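L-Ala-D/L-Glu epimerase, a muconate lactonizing enzyme (Klebsiella pneumoniae subsp. pneumoniae MGH 78578, PDB 3FCP) belongs to the enolase superfamily, pairing a muconate lactonizing enzyme-like N-terminal domain with a barrel domain that binds a magnesium ion. Local coordinates at residues A[343-347]-A[348-352]; A[260-264]-A[265-269]. All coordinates share one frame; numbering follows the deposited sequence.

Contact 1 (A[343-347]-A[348-352])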
# COMPACT_ATOMS: atom_id res chain seq x y z
N LEU A 343 22.00 27.94 -36.31
CA LEU A 343 22.56 28.12 -34.97
C LEU A 343 24.04 27.74 -35.02
O LEU A 343 24.46 26.98 -35.89
CB LEU A 343 21.85 27.19 -33.97
CG LEU A 343 20.35 27.39 -33.77
CD1 LEU A 343 19.79 26.23 -32.97
CD2 LEU A 343 20.11 28.71 -33.07
N THR A 344 24.83 28.26 -34.09
CA THR A 344 26.24 27.92 -34.07
C THR A 344 26.50 26.86 -33.00
O THR A 344 26.19 27.06 -31.82
CB THR A 344 27.12 29.15 -33.79
OG1 THR A 344 27.05 29.49 -32.40
CG2 THR A 344 26.66 30.33 -34.62
N PHE A 345 27.04 25.73 -33.43
CA PHE A 345 27.37 24.63 -32.53
C PHE A 345 28.89 24.59 -32.43
O PHE A 345 29.59 24.94 -33.38
CB PHE A 345 26.88 23.30 -33.10
CG PHE A 345 25.38 23.14 -33.11
CD1 PHE A 345 24.74 22.41 -32.11
CD2 PHE A 345 24.61 23.70 -34.12
CE1 PHE A 345 23.36 22.23 -32.12
CE2 PHE A 345 23.22 23.53 -34.15
CZ PHE A 345 22.60 22.79 -33.14
N ALA A 346 29.41 24.18 -31.27
CA ALA A 346 30.85 24.10 -31.08
C ALA A 346 31.19 23.55 -29.71
O ALA A 346 30.48 23.80 -28.73
CB ALA A 346 31.49 25.48 -31.24
N ASP A 347 32.27 22.78 -29.64
CA ASP A 347 32.75 22.18 -28.41
C ASP A 347 31.62 21.60 -27.55
O ASP A 347 31.44 21.98 -26.40
CB ASP A 347 33.54 23.21 -27.59
CG ASP A 347 34.19 22.61 -26.35
OD1 ASP A 347 34.98 21.65 -26.49
OD2 ASP A 347 33.91 23.10 -25.23
N GLY A 348 30.86 20.67 -28.14
CA GLY A 348 29.76 20.04 -27.44
C GLY A 348 28.69 20.98 -26.93
O GLY A 348 27.99 20.66 -25.96
N GLN A 349 28.54 22.14 -27.56
CA GLN A 349 27.53 23.10 -27.13
C GLN A 349 26.89 23.85 -28.28
O GLN A 349 27.37 23.81 -29.41
CB GLN A 349 28.15 24.12 -26.17
CG GLN A 349 28.54 23.58 -24.81
CD GLN A 349 28.99 24.68 -23.88
OE1 GLN A 349 30.02 25.31 -24.11
NE2 GLN A 349 28.22 24.92 -22.82
N VAL A 350 25.79 24.53 -27.97
CA VAL A 350 25.07 25.33 -28.95
C VAL A 350 24.83 26.70 -28.32
O VAL A 350 24.53 26.80 -27.12
CB VAL A 350 23.73 24.67 -29.37
CG1 VAL A 350 22.79 24.55 -28.17
CG2 VAL A 350 23.08 25.48 -30.48
N ALA A 351 24.98 27.76 -29.10
CA ALA A 351 24.78 29.10 -28.58
C ALA A 351 23.33 29.50 -28.73
O ALA A 351 22.74 29.34 -29.81
CB ALA A 351 25.69 30.09 -29.32
N LEU A 352 22.75 30.01 -27.66
CA LEU A 352 21.35 30.45 -27.67
C LEU A 352 21.25 31.91 -28.10
O LEU A 352 21.81 32.79 -27.46
CB LEU A 352 20.73 30.30 -26.28
CG LEU A 352 19.27 30.76 -26.20
CD1 LEU A 352 18.39 29.76 -26.94
CD2 LEU A 352 18.85 30.87 -24.75
O HOH W 1 23.50 30.13 -32.20

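Contact 2 (A[260-264]-A[265-269])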
# COMPACT_ATOMS: atom_id res chain seq x y z
N TYR A 260 3.06 14.16 -13.29
CA TYR A 260 2.62 14.02 -11.91
C TYR A 260 2.25 12.57 -11.62
O TYR A 260 2.64 12.02 -10.59
CB TYR A 260 1.39 14.90 -11.64
CG TYR A 260 0.76 14.56 -10.31
CD1 TYR A 260 1.39 14.90 -9.11
CD2 TYR A 260 -0.41 13.81 -10.25
CE1 TYR A 260 0.88 14.48 -7.89
CE2 TYR A 260 -0.94 13.39 -9.03
CZ TYR A 260 -0.29 13.72 -7.86
OH TYR A 260 -0.78 13.27 -6.66
N GLN A 261 1.49 11.96 -12.52
CA GLN A 261 1.06 10.57 -12.34
C GLN A 261 2.24 9.60 -12.17
O GLN A 261 2.24 8.78 -11.24
CB GLN A 261 0.19 10.15 -13.53
CG GLN A 261 -1.18 10.81 -13.56
CD GLN A 261 -1.89 10.65 -14.89
OE1 GLN A 261 -1.75 9.62 -15.56
NE2 GLN A 261 -2.67 11.66 -15.28
N LEU A 262 3.22 9.68 -13.05
CA LEU A 262 4.38 8.79 -12.97
C LEU A 262 5.15 8.97 -11.66
O LEU A 262 5.52 8.00 -11.00
CB LEU A 262 5.34 9.06 -14.14
CG LEU A 262 5.83 7.90 -15.01
CD1 LEU A 262 7.14 8.32 -15.66
CD2 LEU A 262 6.02 6.62 -14.21
N ALA A 263 5.40 10.23 -11.28
CA ALA A 263 6.12 10.53 -10.05
C ALA A 263 5.37 9.98 -8.82
O ALA A 263 5.96 9.36 -7.94
CB ALA A 263 6.31 12.04 -9.93
N GLN A 264 4.06 10.21 -8.79
CA GLN A 264 3.22 9.77 -7.68
C GLN A 264 3.28 8.24 -7.57
O GLN A 264 3.22 7.67 -6.48
CB GLN A 264 1.78 10.25 -7.93
CG GLN A 264 0.74 9.86 -6.88
CD GLN A 264 0.35 8.40 -6.95
OE1 GLN A 264 -0.08 7.91 -8.00
NE2 GLN A 264 0.50 7.70 -5.84
N GLN A 265 3.41 7.59 -8.72
CA GLN A 265 3.47 6.14 -8.80
C GLN A 265 4.78 5.60 -8.20
O GLN A 265 4.89 4.41 -7.92
CB GLN A 265 3.34 5.71 -10.25
CG GLN A 265 2.77 4.33 -10.46
CD GLN A 265 2.52 4.05 -11.93
OE1 GLN A 265 1.98 4.90 -12.65
NE2 GLN A 265 2.91 2.85 -12.38
N GLY A 266 5.77 6.48 -8.03
CA GLY A 266 7.03 6.06 -7.45
C GLY A 266 8.24 6.08 -8.38
O GLY A 266 9.32 5.65 -8.00
N PHE A 267 8.06 6.58 -9.60
CA PHE A 267 9.17 6.64 -10.55
C PHE A 267 10.27 7.57 -10.06
O PHE A 267 10.00 8.68 -9.59
CB PHE A 267 8.69 7.14 -11.92
CG PHE A 267 9.82 7.34 -12.90
CD1 PHE A 267 10.35 6.27 -13.60
CD2 PHE A 267 10.35 8.61 -13.11
CE1 PHE A 267 11.41 6.45 -14.49
CE2 PHE A 267 11.41 8.80 -14.00
CZ PHE A 267 11.95 7.72 -14.69
N THR A 268 11.51 7.13 -10.17
CA THR A 268 12.63 7.96 -9.78
C THR A 268 13.64 7.92 -10.92
O THR A 268 13.95 6.86 -11.46
CB THR A 268 13.28 7.49 -8.46
OG1 THR A 268 14.36 8.37 -8.12
CG2 THR A 268 13.80 6.07 -8.58
N GLY A 269 14.13 9.10 -11.30
CA GLY A 269 15.08 9.22 -12.38
C GLY A 269 14.92 10.59 -13.03
O GLY A 269 14.89 11.60 -12.33
O HOH W 2 8.50 9.62 -7.48

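Contact 1 (A[343-347]-A[348-352])
L343 sets its CB 4.1 Å from CG2 of V350 at the open end of a beta hairpin with a two-residue loop, whose antiparallel strands 345-346 and 349-351 are joined by a type I' turn from A346 to Q349. Next along the chain, T344 bonds through both its backbone N and its O. The carbonyl O takes the amide of A351 (N to O 3.1 Å), the N-H arriving almost in line with the C=O bond. The backbone N donates to a water that in turn donates to the carbonyl O of A351, so the ladder is continued by one solvent molecule where the strands part. OG1 of T344 comes within 3.4 Å of CB of A351.

F345 faces V350 in a non-hydrogen-bonded pair. With CG beside the backbone N (chi1 -70°), its ring lies alongside the valine, and V350 CG2 sits over one face, 3.8 Å from the ring centroid and displaced toward the rim, a CH-pi contact. V350 also packs on L314 of helix 307-317 and V139 of strand 136-143, while L332 touches F345; this face of the hairpin is turned to the protein.

A346 and Q349 form the hydrogen-bonded pair on the other face. The bond from A346 N to Q349 O is short (2.8 Å) and fairly straight, whereas the return bond is bent to 134° at the hydrogen. D347 and G348 occupy the turn corners, both with positive phi as type I' requires. Q349 keeps its CB close to the turn, 3.5 Å from A346 O, and the amide N of Q349 approaches that same oxygen from above its carbonyl plane.

Contact 2 (A[260-264]-A[265-269])
L262 and F267 make the dense side of this helix end. The leucine reaches across with both methyls: CD2 lies 3.6 Å from F267 CB, while CD1 stands over one face of the phenyl ring, 4.2 Å from its centroid and shifted toward the rim, a CH-pi contact. With F267 CG anti to the backbone N (chi1 174°), the ring leads away from the helix end, and the leucine runs obliquely to it. V237 and A249 touch L262, and L236, I247 and A249 touch F267, so the pair packs against helix 233-242 and strand 246-249, with L262 also reaching Y271 of strand 270-273.

The backbone that joins them is a Schellman motif ending helix 256-264. F267 N donates to L262 O at 3.2 Å with a fairly straight N-H (161°), and G266 N donates to A263 O at 2.9 Å from well above the carbonyl plane. G266, at phi 112°, turns the chain out of the helix. One residue earlier, Q265 N still bonds Q261 O in the helical manner and, weakly, L262 O. A water lies between A263 O and F267 O, within hydrogen-bonding distance of both.

On the looser, solvent side, Q265 is exposed and touches the helix mainly through its root, with CB 3.2 Å from L262 O and the extended chain continuing past. A neighbouring subunit meets a further side, where its own Q264 packs on Q264 and its A263 on Y260; here Q264 CB lies 4.0 Å above the plane of the Y260 ring, offset toward the rim.

In the fold
Following the chain from the N terminus, contact 2 comes first: it closes the end of helix 256-264, and the segment 265-269 leads the chain on to strand 270-273, within the barrel domain that carries the magnesium site of N201, D250 and E251. Contact 1 follows much later, after helix 307-317, where it closes the tight D347-G348 turn of a hairpin whose strand 349-351 pairs antiparallel with strand 136-143. The two are in series, neither nested nor crossed; the centres of contact 1 and contact 2 are 33 Å apart, and they do not touch. Contact 2 joins a helix to the next parallel strand, whereas contact 1 extends the sheet at its 136-143 side.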